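Long-range contacts in malonyl coenzyme A-acyl carrier protein transacylase (Helicobacter pylori, PDB 2H1Y), which probably catalyses the transfer of the malonyl group from malonyl-CoA to holo-acyl carrier protein, releasing CoA: residues Phe280-Cys285 and Lys299-Val304; Tyr15-Pro20 and Leu95-Ala100; Thr38-Leu43 and Ser80-Gln85. All blocks are in the same frame, centred on the assembly; numbering follows the deposited sequence.

Overall arrangement
From the N terminus, strand 15-19 comes first, followed by helix 38-51 and helix 69-90. Contact 3 pairs these two helices and closes a loop of 36 residues. The chain then returns to the first strand at residues 95-100, so contact 2 closes a longer loop of 74 residues that encloses contact 3. Contact 1 follows in series, a short excursion of 13 residues between Phe280-Cys285 and Lys299-Val304, seven of them in helix 288-294. Contacts 1 and 2, with centres about 9 Å apart, share one sheet, because Phe281 exchanges backbone hydrogen bonds with Ala16 and Leu18. Helix 69-90 links contact 3 to that sheet: Ser80 OG bonds Leu283 O, and Tyr84 touches Leu17 and Leu95.

Contact 1. Residues Phe280-Cys285 and Lys299-Val304; sequences FFELGC and KPTISV
Val304 N donates to Glu282 O at 2.8 Å with an N-H...O angle of 169°, the straightest of five backbone bonds joining Phe280-Cys285 to Lys299-Val304. Phe280 N reaches Pro300 O, also at 2.8 Å, while Ile302 uses both its N and its O, binding Phe280 O and Glu282 N in turn. At the far end Gly284 N meets Val304 O at 3.0 Å from above the carbonyl plane.

On the face of Phe281 and Ile302 the two side chains lie side by side, and Ile302 CD1 meets the ring edge at CE2, 3.4 Å away. Leu283 CD2 lies 4.0 Å from Val304 CB, and helix 307-320 packs on this face. The other face carries Phe280, Thr301, Glu282 and Ser303. Phe280 CG sits beside its backbone N (chi1 -73°); Pro300 O lies at the ring edge, in its plane, and Phe280 CB is 3.5 Å from Thr301 OG1. Thr301 CG2 touches Glu282 CB at 3.9 Å. The extended Glu282 carboxylate accepts from the backbone N of Leu289 and of Lys290, and Thr301 OG1 bonds Asn293, all on helix 288-294. Parallel strands joined through that helix form a beta-alpha-beta crossover, here at the edge of the acyl transferase sheet.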
ATOM      1  N   PHE A 280       5.636  -9.183  12.355  1.00 44.71           N
ATOM      2  CA  PHE A 280       4.941  -8.704  11.178  1.00 44.48           C
ATOM      3  C   PHE A 280       5.506  -9.403   9.958  1.00 44.09           C
ATOM      4  O   PHE A 280       6.709  -9.648   9.899  1.00 43.37           O
ATOM      5  CB  PHE A 280       5.162  -7.197  11.014  1.00 44.94           C
ATOM      6  CG  PHE A 280       4.414  -6.348  12.008  1.00 46.09           C
ATOM      7  CD1 PHE A 280       5.019  -5.945  13.195  1.00 47.35           C
ATOM      8  CD2 PHE A 280       3.101  -5.928  11.746  1.00 46.73           C
ATOM      9  CE1 PHE A 280       4.318  -5.142  14.128  1.00 47.85           C
ATOM     10  CE2 PHE A 280       2.397  -5.130  12.663  1.00 45.62           C
ATOM     11  CZ  PHE A 280       3.009  -4.734  13.855  1.00 45.64           C
ATOM     12  N   PHE A 281       4.650  -9.723   8.982  1.00 43.90           N
ATOM     13  CA  PHE A 281       5.140 -10.176   7.671  1.00 43.67           C
ATOM     14  C   PHE A 281       4.827  -9.133   6.597  1.00 43.41           C
ATOM     15  O   PHE A 281       3.664  -8.852   6.318  1.00 44.59           O
ATOM     16  CB  PHE A 281       4.568 -11.548   7.257  1.00 43.73           C
ATOM     17  CG  PHE A 281       4.837 -12.662   8.222  1.00 44.04           C
ATOM     18  CD1 PHE A 281       3.845 -13.576   8.517  1.00 45.43           C
ATOM     19  CD2 PHE A 281       6.067 -12.808   8.836  1.00 47.12           C
ATOM     20  CE1 PHE A 281       4.065 -14.623   9.401  1.00 45.99           C
ATOM     21  CE2 PHE A 281       6.311 -13.855   9.726  1.00 47.08           C
ATOM     22  CZ  PHE A 281       5.305 -14.767  10.005  1.00 47.09           C
ATOM     23  N   GLU A 282       5.847  -8.541   5.998  1.00 42.78           N
ATOM     24  CA  GLU A 282       5.592  -7.651   4.871  1.00 42.44           C
ATOM     25  C   GLU A 282       5.453  -8.527   3.633  1.00 42.79           C
ATOM     26  O   GLU A 282       6.456  -9.076   3.163  1.00 42.98           O
ATOM     27  CB  GLU A 282       6.705  -6.612   4.680  1.00 41.71           C
ATOM     28  CG  GLU A 282       6.318  -5.505   3.710  1.00 41.33           C
ATOM     29  CD  GLU A 282       7.238  -4.292   3.726  1.00 42.00           C
ATOM     30  OE1 GLU A 282       6.926  -3.314   3.022  1.00 42.72           O
ATOM     31  OE2 GLU A 282       8.265  -4.294   4.431  1.00 42.09           O
ATOM     32  N   LEU A 283       4.222  -8.661   3.114  1.00 42.36           N
ATOM     33  CA  LEU A 283       3.966  -9.483   1.923  1.00 41.67           C
ATOM     34  C   LEU A 283       4.046  -8.689   0.644  1.00 42.24           C
ATOM     35  O   LEU A 283       3.263  -7.764   0.425  1.00 41.90           O
ATOM     36  CB  LEU A 283       2.616 -10.185   1.991  1.00 41.02           C
ATOM     37  CG  LEU A 283       2.395 -11.050   3.217  1.00 39.64           C
ATOM     38  CD1 LEU A 283       1.027 -11.662   3.125  1.00 36.54           C
ATOM     39  CD2 LEU A 283       3.471 -12.103   3.325  1.00 40.09           C
ATOM     40  N   GLY A 284       4.990  -9.062  -0.212  1.00 42.71           N
ATOM     41  CA  GLY A 284       5.177  -8.359  -1.465  1.00 43.77           C
ATOM     42  C   GLY A 284       6.578  -7.826  -1.604  1.00 44.91           C
ATOM     43  O   GLY A 284       7.470  -8.176  -0.826  1.00 45.72           O
ATOM     44  N   CYS A 285       6.787  -6.970  -2.595  1.00 45.72           N
ATOM     45  CA  CYS A 285       8.118  -6.467  -2.863  1.00 45.53           C
ATOM     46  C   CYS A 285       8.571  -5.339  -1.926  1.00 45.40           C
ATOM     47  O   CYS A 285       7.757  -4.565  -1.434  1.00 45.59           O
ATOM     48  CB  CYS A 285       8.206  -6.009  -4.306  1.00 45.25           C
ATOM     49  SG  CYS A 285       9.700  -5.071  -4.631  1.00 47.48           S
ATOM     50  N   LYS A 299       9.099  -4.880  17.342  1.00 47.55           N
ATOM     51  CA  LYS A 299       8.762  -6.205  16.858  1.00 47.42           C
ATOM     52  C   LYS A 299       9.334  -6.393  15.473  1.00 47.26           C
ATOM     53  O   LYS A 299       9.400  -5.450  14.696  1.00 46.92           O
ATOM     54  CB  LYS A 299       7.249  -6.357  16.803  1.00 48.09           C
ATOM     55  CG  LYS A 299       6.529  -5.827  18.038  1.00 47.68           C
ATOM     56  CD  LYS A 299       6.758  -6.714  19.222  1.00 48.66           C
ATOM     57  CE  LYS A 299       5.934  -6.258  20.432  1.00 48.81           C
ATOM     58  NZ  LYS A 299       4.505  -6.592  20.234  1.00 48.86           N
ATOM     59  N   PRO A 300       9.768  -7.620  15.154  1.00 47.63           N
ATOM     60  CA  PRO A 300      10.382  -7.821  13.841  1.00 47.22           C
ATOM     61  C   PRO A 300       9.381  -7.820  12.686  1.00 47.15           C
ATOM     62  O   PRO A 300       8.156  -8.003  12.887  1.00 46.14           O
ATOM     63  CB  PRO A 300      11.059  -9.203  13.967  1.00 47.56           C
ATOM     64  CG  PRO A 300      10.971  -9.580  15.440  1.00 47.59           C
ATOM     65  CD  PRO A 300       9.753  -8.865  15.949  1.00 47.48           C
ATOM     66  N   THR A 301       9.928  -7.577  11.496  1.00 46.98           N
ATOM     67  CA  THR A 301       9.210  -7.663  10.248  1.00 47.28           C
ATOM     68  C   THR A 301      10.093  -8.476   9.317  1.00 47.81           C
ATOM     69  O   THR A 301      11.166  -8.025   8.918  1.00 48.68           O
ATOM     70  CB  THR A 301       8.943  -6.260   9.610  1.00 47.30           C
ATOM     71  OG1 THR A 301       8.132  -5.454  10.475  1.00 46.38           O
ATOM     72  CG2 THR A 301       8.230  -6.409   8.279  1.00 47.31           C
ATOM     73  N   ILE A 302       9.663  -9.684   8.990  1.00 48.16           N
ATOM     74  CA  ILE A 302      10.292 -10.446   7.921  1.00 48.69           C
ATOM     75  C   ILE A 302       9.654  -9.980   6.629  1.00 48.80           C
ATOM     76  O   ILE A 302       8.424  -9.966   6.518  1.00 48.67           O
ATOM     77  CB  ILE A 302      10.033 -11.957   8.085  1.00 48.87           C
ATOM     78  CG1 ILE A 302      10.607 -12.445   9.403  1.00 48.05           C
ATOM     79  CG2 ILE A 302      10.612 -12.740   6.892  1.00 49.55           C
ATOM     80  CD1 ILE A 302       9.628 -13.202  10.199  1.00 49.60           C
ATOM     81  N   SER A 303      10.471  -9.579   5.665  1.00 49.13           N
ATOM     82  CA  SER A 303       9.933  -9.165   4.381  1.00 50.16           C
ATOM     83  C   SER A 303       9.905 -10.358   3.453  1.00 50.32           C
ATOM     84  O   SER A 303      10.874 -11.083   3.332  1.00 50.80           O
ATOM     85  CB  SER A 303      10.678  -7.953   3.775  1.00 50.60           C
ATOM     86  OG  SER A 303      12.068  -7.985   4.045  1.00 51.79           O
ATOM     87  N   VAL A 304       8.759 -10.584   2.835  1.00 50.90           N
ATOM     88  CA  VAL A 304       8.555 -11.734   1.968  1.00 50.98           C
ATOM     89  C   VAL A 304       8.340 -11.210   0.551  1.00 51.42           C
ATOM     90  O   VAL A 304       7.200 -11.040   0.096  1.00 51.48           O
ATOM     91  CB  VAL A 304       7.330 -12.557   2.422  1.00 50.96           C
ATOM     92  CG1 VAL A 304       7.230 -13.864   1.638  1.00 50.11           C
ATOM     93  CG2 VAL A 304       7.382 -12.819   3.942  1.00 51.04           C
TER

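Contact 2. Residues Tyr15-Pro20 and Leu95-Ala100; sequences YALLFP and LKPVFA
Tyr15 and Leu17 grip residues 97-100 through two backbone bonds that begin a parallel strand pairing in the interior of the acyl transferase sheet. Val98 N donates to Tyr15 O at 2.8 Å, and Leu17 N to Phe99 O at 3.1 Å, in the carbonyl plane. Leu17 and Ala100 form the bridge pair; beyond it strand 99-102 leads toward the GHSLG motif, which in this family carries the nucleophilic serine.

The tight part lies on both faces of this pairing. Tyr15 CG lies between backbone N and carbonyl carbon (chi1 55°), swinging the ring over to residues 95-97, where Tyr15 CE1 meets Leu95 CD2 at 3.8 Å and Pro97 crosses the ring at a slant. Pro97 CB also wedges against Leu17 CD1 at 3.5 Å. On the other face Ala16 CB sits over the Phe99 ring, 3.6 Å from its centroid, a CH-pi contact. Phe99 CG takes the equivalent position (chi1 70°), which turns the ring toward the neighbouring strand. Strand 279-283 flanks strand 15-19 on its other edge, where Phe281 meets the Tyr15 ring.

The solvent side is looser. Lys96 is exposed and offers little more than its CB to Tyr15, while its NZ makes weak bonds to Gly93 O and Gly94 O. Yet Lys96 N donates a hydrogen bond to Tyr15 OH, nearly straight at 171°; the 2.6 Å separation is short and its exact value doubtful.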
ATOM      1  N   TYR A  15       1.012 -13.275  14.589  1.00 55.53           N
ATOM      2  CA  TYR A  15       1.495 -12.397  13.537  1.00 52.96           C
ATOM      3  C   TYR A  15       0.443 -11.525  12.856  1.00 51.35           C
ATOM      4  O   TYR A  15      -0.749 -11.869  12.803  1.00 51.06           O
ATOM      5  CB  TYR A  15       2.286 -13.212  12.510  1.00 52.49           C
ATOM      6  CG  TYR A  15       1.532 -14.374  11.942  1.00 51.80           C
ATOM      7  CD1 TYR A  15       0.810 -14.242  10.755  1.00 50.96           C
ATOM      8  CD2 TYR A  15       1.542 -15.614  12.577  1.00 50.87           C
ATOM      9  CE1 TYR A  15       0.104 -15.318  10.210  1.00 51.59           C
ATOM     10  CE2 TYR A  15       0.829 -16.709  12.043  1.00 51.32           C
ATOM     11  CZ  TYR A  15       0.111 -16.557  10.856  1.00 52.50           C
ATOM     12  OH  TYR A  15      -0.600 -17.629  10.313  1.00 51.62           O
ATOM     13  N   ALA A  16       0.916 -10.386  12.359  1.00 49.21           N
ATOM     14  CA  ALA A  16       0.151  -9.528  11.457  1.00 47.47           C
ATOM     15  C   ALA A  16       0.783  -9.456  10.050  1.00 46.04           C
ATOM     16  O   ALA A  16       1.982  -9.707   9.865  1.00 45.32           O
ATOM     17  CB  ALA A  16      -0.013  -8.140  12.051  1.00 47.14           C
ATOM     18  N   LEU A  17      -0.044  -9.120   9.066  1.00 44.56           N
ATOM     19  CA  LEU A  17       0.398  -9.015   7.678  1.00 43.49           C
ATOM     20  C   LEU A  17       0.486  -7.545   7.294  1.00 43.06           C
ATOM     21  O   LEU A  17      -0.369  -6.748   7.686  1.00 43.11           O
ATOM     22  CB  LEU A  17      -0.582  -9.742   6.750  1.00 42.97           C
ATOM     23  CG  LEU A  17      -0.499 -11.249   6.484  1.00 42.05           C
ATOM     24  CD1 LEU A  17      -0.005 -12.066   7.651  1.00 43.05           C
ATOM     25  CD2 LEU A  17      -1.844 -11.777   6.035  1.00 42.85           C
ATOM     26  N   LEU A  18       1.523  -7.185   6.541  1.00 42.20           N
ATOM     27  CA  LEU A  18       1.667  -5.821   6.068  1.00 41.06           C
ATOM     28  C   LEU A  18       1.725  -5.809   4.551  1.00 40.64           C
ATOM     29  O   LEU A  18       2.495  -6.572   3.948  1.00 41.22           O
ATOM     30  CB  LEU A  18       2.920  -5.179   6.662  1.00 40.86           C
ATOM     31  CG  LEU A  18       3.071  -5.088   8.175  1.00 40.39           C
ATOM     32  CD1 LEU A  18       4.476  -4.644   8.522  1.00 39.89           C
ATOM     33  CD2 LEU A  18       2.086  -4.108   8.743  1.00 41.55           C
ATOM     34  N   PHE A  19       0.929  -4.929   3.950  1.00 39.43           N
ATOM     35  CA  PHE A  19       0.825  -4.801   2.508  1.00 38.53           C
ATOM     36  C   PHE A  19       1.294  -3.406   2.025  1.00 39.73           C
ATOM     37  O   PHE A  19       0.657  -2.361   2.322  1.00 39.53           O
ATOM     38  CB  PHE A  19      -0.610  -5.106   2.045  1.00 37.24           C
ATOM     39  CG  PHE A  19      -0.989  -6.548   2.183  1.00 35.87           C
ATOM     40  CD1 PHE A  19      -1.563  -7.020   3.355  1.00 33.78           C
ATOM     41  CD2 PHE A  19      -0.729  -7.460   1.147  1.00 35.50           C
ATOM     42  CE1 PHE A  19      -1.888  -8.370   3.499  1.00 34.45           C
ATOM     43  CE2 PHE A  19      -1.057  -8.803   1.269  1.00 33.61           C
ATOM     44  CZ  PHE A  19      -1.643  -9.269   2.458  1.00 34.62           C
ATOM     45  N   PRO A  20       2.403  -3.379   1.249  1.00 40.06           N
ATOM     46  CA  PRO A  20       2.984  -2.110   0.864  1.00 40.43           C
ATOM     47  C   PRO A  20       2.216  -1.487  -0.282  1.00 40.83           C
ATOM     48  O   PRO A  20       1.463  -2.182  -0.962  1.00 40.62           O
ATOM     49  CB  PRO A  20       4.404  -2.494   0.425  1.00 40.88           C
ATOM     50  CG  PRO A  20       4.355  -3.908   0.035  1.00 39.24           C
ATOM     51  CD  PRO A  20       3.139  -4.521   0.681  1.00 39.92           C
ATOM     52  N   LEU A  95      -2.245 -19.291   6.484  1.00 55.02           N
ATOM     53  CA  LEU A  95      -2.021 -18.080   7.235  1.00 54.04           C
ATOM     54  C   LEU A  95      -3.257 -17.750   8.033  1.00 54.21           C
ATOM     55  O   LEU A  95      -4.365 -17.719   7.505  1.00 54.19           O
ATOM     56  CB  LEU A  95      -1.647 -16.918   6.314  1.00 53.58           C
ATOM     57  CG  LEU A  95      -0.261 -16.968   5.689  1.00 51.72           C
ATOM     58  CD1 LEU A  95      -0.104 -15.863   4.665  1.00 49.21           C
ATOM     59  CD2 LEU A  95       0.798 -16.848   6.770  1.00 50.33           C
ATOM     60  N   LYS A  96      -3.056 -17.518   9.324  1.00 54.22           N
ATOM     61  CA  LYS A  96      -4.123 -17.077  10.181  1.00 54.20           C
ATOM     62  C   LYS A  96      -3.569 -15.901  10.968  1.00 52.89           C
ATOM     63  O   LYS A  96      -3.188 -16.067  12.118  1.00 53.62           O
ATOM     64  CB  LYS A  96      -4.559 -18.200  11.134  1.00 54.48           C
ATOM     65  CG  LYS A  96      -4.840 -19.578  10.498  1.00 55.75           C
ATOM     66  CD  LYS A  96      -5.194 -20.614  11.597  1.00 56.47           C
ATOM     67  CE  LYS A  96      -4.908 -22.084  11.168  1.00 59.99           C
ATOM     68  NZ  LYS A  96      -3.419 -22.394  11.009  1.00 60.60           N
ATOM     69  N   PRO A  97      -3.510 -14.708  10.354  1.00 51.62           N
ATOM     70  CA  PRO A  97      -2.934 -13.562  11.046  1.00 50.82           C
ATOM     71  C   PRO A  97      -3.962 -12.966  11.975  1.00 50.26           C
ATOM     72  O   PRO A  97      -5.151 -13.122  11.719  1.00 50.33           O
ATOM     73  CB  PRO A  97      -2.674 -12.576   9.908  1.00 50.55           C
ATOM     74  CG  PRO A  97      -3.764 -12.848   8.955  1.00 50.81           C
ATOM     75  CD  PRO A  97      -3.994 -14.341   9.009  1.00 51.37           C
ATOM     76  N   VAL A  98      -3.530 -12.276  13.029  1.00 49.69           N
ATOM     77  CA  VAL A  98      -4.513 -11.590  13.886  1.00 48.89           C
ATOM     78  C   VAL A  98      -5.161 -10.395  13.168  1.00 48.55           C
ATOM     79  O   VAL A  98      -6.365 -10.209  13.268  1.00 48.93           O
ATOM     80  CB  VAL A  98      -4.060 -11.344  15.404  1.00 48.72           C
ATOM     81  CG1 VAL A  98      -2.641 -11.851  15.683  1.00 48.33           C
ATOM     82  CG2 VAL A  98      -4.286  -9.901  15.856  1.00 47.18           C
ATOM     83  N   PHE A  99      -4.384  -9.639  12.399  1.00 48.11           N
ATOM     84  CA  PHE A  99      -4.942  -8.610  11.516  1.00 47.69           C
ATOM     85  C   PHE A  99      -4.009  -8.351  10.329  1.00 47.25           C
ATOM     86  O   PHE A  99      -2.894  -8.878  10.287  1.00 47.09           O
ATOM     87  CB  PHE A  99      -5.180  -7.311  12.285  1.00 47.80           C
ATOM     88  CG  PHE A  99      -3.909  -6.600  12.677  1.00 48.92           C
ATOM     89  CD1 PHE A  99      -3.336  -6.810  13.932  1.00 47.81           C
ATOM     90  CD2 PHE A  99      -3.269  -5.732  11.781  1.00 49.32           C
ATOM     91  CE1 PHE A  99      -2.151  -6.163  14.302  1.00 49.03           C
ATOM     92  CE2 PHE A  99      -2.084  -5.084  12.146  1.00 50.21           C
ATOM     93  CZ  PHE A  99      -1.525  -5.304  13.417  1.00 48.39           C
ATOM     94  N   ALA A 100      -4.473  -7.534   9.380  1.00 46.36           N
ATOM     95  CA  ALA A 100      -3.663  -7.096   8.235  1.00 45.54           C
ATOM     96  C   ALA A 100      -3.738  -5.568   8.028  1.00 44.95           C
ATOM     97  O   ALA A 100      -4.813  -4.985   8.109  1.00 44.88           O
ATOM     98  CB  ALA A 100      -4.092  -7.829   6.973  1.00 45.03           C
TER

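Contact 3. Residues Thr38-Leu43 and Ser80-Gln85; sequences TLAKEL and SYIAYQ
Leu43 and Tyr81 leave their helices differently: Tyr81 CG is trans to its backbone N (chi1 -171°), whereas Leu43 CG lies beside its own (chi1 -66°). With the helices so placed, the two side chains cross at about a right angle. Leu43 CD2 comes obliquely to Tyr81 CE1 at 3.6 Å, while CD1 lies in the ring plane at its edge. That same CD1 also reaches Ile82 CG1 at 3.7 Å, with Leu43 and Ile82 sliding past each other in opposite directions.

The branches of Ile82 divide the work: CG1 serves Leu43, and CG2 touches Ala40 CB at 3.8 Å. Here the backbones are nearest, the CA atoms of Ala40 and Ile82 being 6.0 Å apart. The segment axes pass 10.0 Å from each other at 149°, so this is a roughly antiparallel helix pair, formed by apolar carbons. It adds an outer layer to the fold, since helix 69-90 turns another side, with Ser80 and Tyr84, to strand 15-19 of the central sheet. Phe33 of helix 31-36 packs on both Ala40 and Ile82.

Near Leu39 the packing thins. Leu39 CD1 approaches Gln85 CB at 4.1 Å, again with side chains at about a right angle. Gln85 bends at chi2, which brings its OE1 over one face of Tyr81, 3.5 Å above the ring plane and offset toward the rim; Leu113 of helix 105-116 touches both residues.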
ATOM      1  N   THR A  38       6.034 -22.618  -9.847  1.00 58.54           N
ATOM      2  CA  THR A  38       5.003 -22.762 -10.873  1.00 58.98           C
ATOM      3  C   THR A  38       3.788 -21.895 -10.586  1.00 58.67           C
ATOM      4  O   THR A  38       3.206 -21.318 -11.505  1.00 58.87           O
ATOM      5  CB  THR A  38       4.512 -24.225 -10.961  1.00 59.17           C
ATOM      6  OG1 THR A  38       5.641 -25.111 -11.004  1.00 59.53           O
ATOM      7  CG2 THR A  38       3.623 -24.430 -12.195  1.00 59.43           C
ATOM      8  N   LEU A  39       3.399 -21.818  -9.316  1.00 58.34           N
ATOM      9  CA  LEU A  39       2.237 -21.021  -8.927  1.00 58.33           C
ATOM     10  C   LEU A  39       2.474 -19.563  -9.316  1.00 58.15           C
ATOM     11  O   LEU A  39       1.581 -18.911  -9.855  1.00 58.10           O
ATOM     12  CB  LEU A  39       1.981 -21.127  -7.426  1.00 58.40           C
ATOM     13  CG  LEU A  39       0.548 -21.116  -6.897  1.00 59.53           C
ATOM     14  CD1 LEU A  39       0.573 -21.236  -5.388  1.00 60.68           C
ATOM     15  CD2 LEU A  39      -0.271 -19.898  -7.303  1.00 59.87           C
ATOM     16  N   ALA A  40       3.687 -19.067  -9.065  1.00 57.70           N
ATOM     17  CA  ALA A  40       4.022 -17.692  -9.386  1.00 57.44           C
ATOM     18  C   ALA A  40       3.926 -17.494 -10.897  1.00 57.46           C
ATOM     19  O   ALA A  40       3.386 -16.490 -11.366  1.00 57.10           O
ATOM     20  CB  ALA A  40       5.422 -17.346  -8.878  1.00 57.28           C
ATOM     21  N   LYS A  41       4.431 -18.466 -11.652  1.00 57.28           N
ATOM     22  CA  LYS A  41       4.382 -18.390 -13.103  1.00 57.62           C
ATOM     23  C   LYS A  41       2.931 -18.295 -13.580  1.00 57.68           C
ATOM     24  O   LYS A  41       2.594 -17.473 -14.447  1.00 57.83           O
ATOM     25  CB  LYS A  41       5.102 -19.587 -13.743  1.00 57.80           C
ATOM     26  CG  LYS A  41       6.616 -19.452 -13.824  1.00 57.89           C
ATOM     27  CD  LYS A  41       7.267 -20.766 -14.216  1.00 57.94           C
ATOM     28  CE  LYS A  41       8.724 -20.823 -13.778  1.00 58.27           C
ATOM     29  NZ  LYS A  41       9.516 -19.684 -14.337  1.00 59.62           N
ATOM     30  N   GLU A  42       2.068 -19.111 -12.986  1.00 57.26           N
ATOM     31  CA  GLU A  42       0.688 -19.179 -13.411  1.00 57.67           C
ATOM     32  C   GLU A  42      -0.078 -17.875 -13.149  1.00 57.53           C
ATOM     33  O   GLU A  42      -0.944 -17.472 -13.934  1.00 57.34           O
ATOM     34  CB  GLU A  42       0.028 -20.362 -12.729  1.00 58.07           C
ATOM     35  CG  GLU A  42      -1.408 -20.621 -13.110  1.00 59.58           C
ATOM     36  CD  GLU A  42      -1.993 -21.726 -12.268  1.00 62.73           C
ATOM     37  OE1 GLU A  42      -3.220 -21.712 -12.030  1.00 65.76           O
ATOM     38  OE2 GLU A  42      -1.218 -22.599 -11.816  1.00 63.76           O
ATOM     39  N   LEU A  43       0.253 -17.206 -12.056  1.00 57.34           N
ATOM     40  CA  LEU A  43      -0.468 -16.005 -11.695  1.00 57.58           C
ATOM     41  C   LEU A  43      -0.030 -14.844 -12.576  1.00 57.60           C
ATOM     42  O   LEU A  43      -0.842 -13.988 -12.927  1.00 57.57           O
ATOM     43  CB  LEU A  43      -0.339 -15.700 -10.200  1.00 57.57           C
ATOM     44  CG  LEU A  43      -0.993 -16.724  -9.254  1.00 57.84           C
ATOM     45  CD1 LEU A  43      -0.316 -16.707  -7.895  1.00 57.67           C
ATOM     46  CD2 LEU A  43      -2.514 -16.535  -9.104  1.00 57.58           C
ATOM     47  N   SER A  80       2.432  -8.981  -3.898  1.00 40.62           N
ATOM     48  CA  SER A  80       1.787  -9.252  -2.602  1.00 41.08           C
ATOM     49  C   SER A  80       0.944 -10.535  -2.633  1.00 41.15           C
ATOM     50  O   SER A  80       1.063 -11.381  -1.741  1.00 40.75           O
ATOM     51  CB  SER A  80       0.929  -8.081  -2.158  1.00 40.77           C
ATOM     52  OG  SER A  80       1.736  -6.983  -1.796  1.00 43.22           O
ATOM     53  N   TYR A  81       0.126 -10.677  -3.683  1.00 41.53           N
ATOM     54  CA  TYR A  81      -0.760 -11.841  -3.854  1.00 41.50           C
ATOM     55  C   TYR A  81       0.058 -13.108  -3.886  1.00 41.47           C
ATOM     56  O   TYR A  81      -0.248 -14.051  -3.172  1.00 41.31           O
ATOM     57  CB  TYR A  81      -1.608 -11.729  -5.131  1.00 41.10           C
ATOM     58  CG  TYR A  81      -2.674 -12.790  -5.236  1.00 41.69           C
ATOM     59  CD1 TYR A  81      -2.414 -14.004  -5.885  1.00 42.11           C
ATOM     60  CD2 TYR A  81      -3.953 -12.594  -4.676  1.00 41.96           C
ATOM     61  CE1 TYR A  81      -3.367 -14.984  -5.975  1.00 42.22           C
ATOM     62  CE2 TYR A  81      -4.937 -13.582  -4.760  1.00 40.52           C
ATOM     63  CZ  TYR A  81      -4.632 -14.778  -5.415  1.00 42.86           C
ATOM     64  OH  TYR A  81      -5.571 -15.789  -5.530  1.00 43.32           O
ATOM     65  N   ILE A  82       1.106 -13.111  -4.715  1.00 41.92           N
ATOM     66  CA  ILE A  82       1.967 -14.285  -4.887  1.00 42.53           C
ATOM     67  C   ILE A  82       2.694 -14.639  -3.590  1.00 42.73           C
ATOM     68  O   ILE A  82       2.665 -15.794  -3.149  1.00 42.67           O
ATOM     69  CB  ILE A  82       2.970 -14.128  -6.075  1.00 42.30           C
ATOM     70  CG1 ILE A  82       2.205 -14.084  -7.395  1.00 42.77           C
ATOM     71  CG2 ILE A  82       3.970 -15.261  -6.074  1.00 41.94           C
ATOM     72  CD1 ILE A  82       3.019 -13.683  -8.582  1.00 43.09           C
ATOM     73  N   ALA A  83       3.325 -13.639  -2.982  1.00 43.34           N
ATOM     74  CA  ALA A  83       3.909 -13.789  -1.647  1.00 44.05           C
ATOM     75  C   ALA A  83       2.941 -14.483  -0.694  1.00 44.62           C
ATOM     76  O   ALA A  83       3.337 -15.408   0.025  1.00 44.63           O
ATOM     77  CB  ALA A  83       4.309 -12.440  -1.088  1.00 43.85           C
ATOM     78  N   TYR A  84       1.678 -14.048  -0.699  1.00 44.97           N
ATOM     79  CA  TYR A  84       0.672 -14.618   0.198  1.00 45.78           C
ATOM     80  C   TYR A  84       0.354 -16.104  -0.087  1.00 46.24           C
ATOM     81  O   TYR A  84       0.357 -16.932   0.834  1.00 46.00           O
ATOM     82  CB  TYR A  84      -0.611 -13.796   0.180  1.00 45.55           C
ATOM     83  CG  TYR A  84      -1.642 -14.303   1.168  1.00 45.26           C
ATOM     84  CD1 TYR A  84      -2.414 -15.446   0.892  1.00 45.24           C
ATOM     85  CD2 TYR A  84      -1.853 -13.639   2.375  1.00 42.88           C
ATOM     86  CE1 TYR A  84      -3.371 -15.909   1.805  1.00 44.23           C
ATOM     87  CE2 TYR A  84      -2.785 -14.078   3.274  1.00 43.38           C
ATOM     88  CZ  TYR A  84      -3.545 -15.213   2.987  1.00 44.67           C
ATOM     89  OH  TYR A  84      -4.459 -15.639   3.907  1.00 45.27           O
ATOM     90  N   GLN A  85       0.070 -16.420  -1.350  1.00 46.46           N
ATOM     91  CA  GLN A  85      -0.182 -17.804  -1.791  1.00 47.09           C
ATOM     92  C   GLN A  85       0.955 -18.779  -1.476  1.00 47.09           C
ATOM     93  O   GLN A  85       0.740 -19.829  -0.861  1.00 47.12           O
ATOM     94  CB  GLN A  85      -0.449 -17.834  -3.300  1.00 47.38           C
ATOM     95  CG  GLN A  85      -1.696 -17.083  -3.753  1.00 48.87           C
ATOM     96  CD  GLN A  85      -2.912 -17.347  -2.866  1.00 50.44           C
ATOM     97  OE1 GLN A  85      -3.633 -16.415  -2.519  1.00 52.41           O
ATOM     98  NE2 GLN A  85      -3.133 -18.609  -2.490  1.00 49.17           N
TER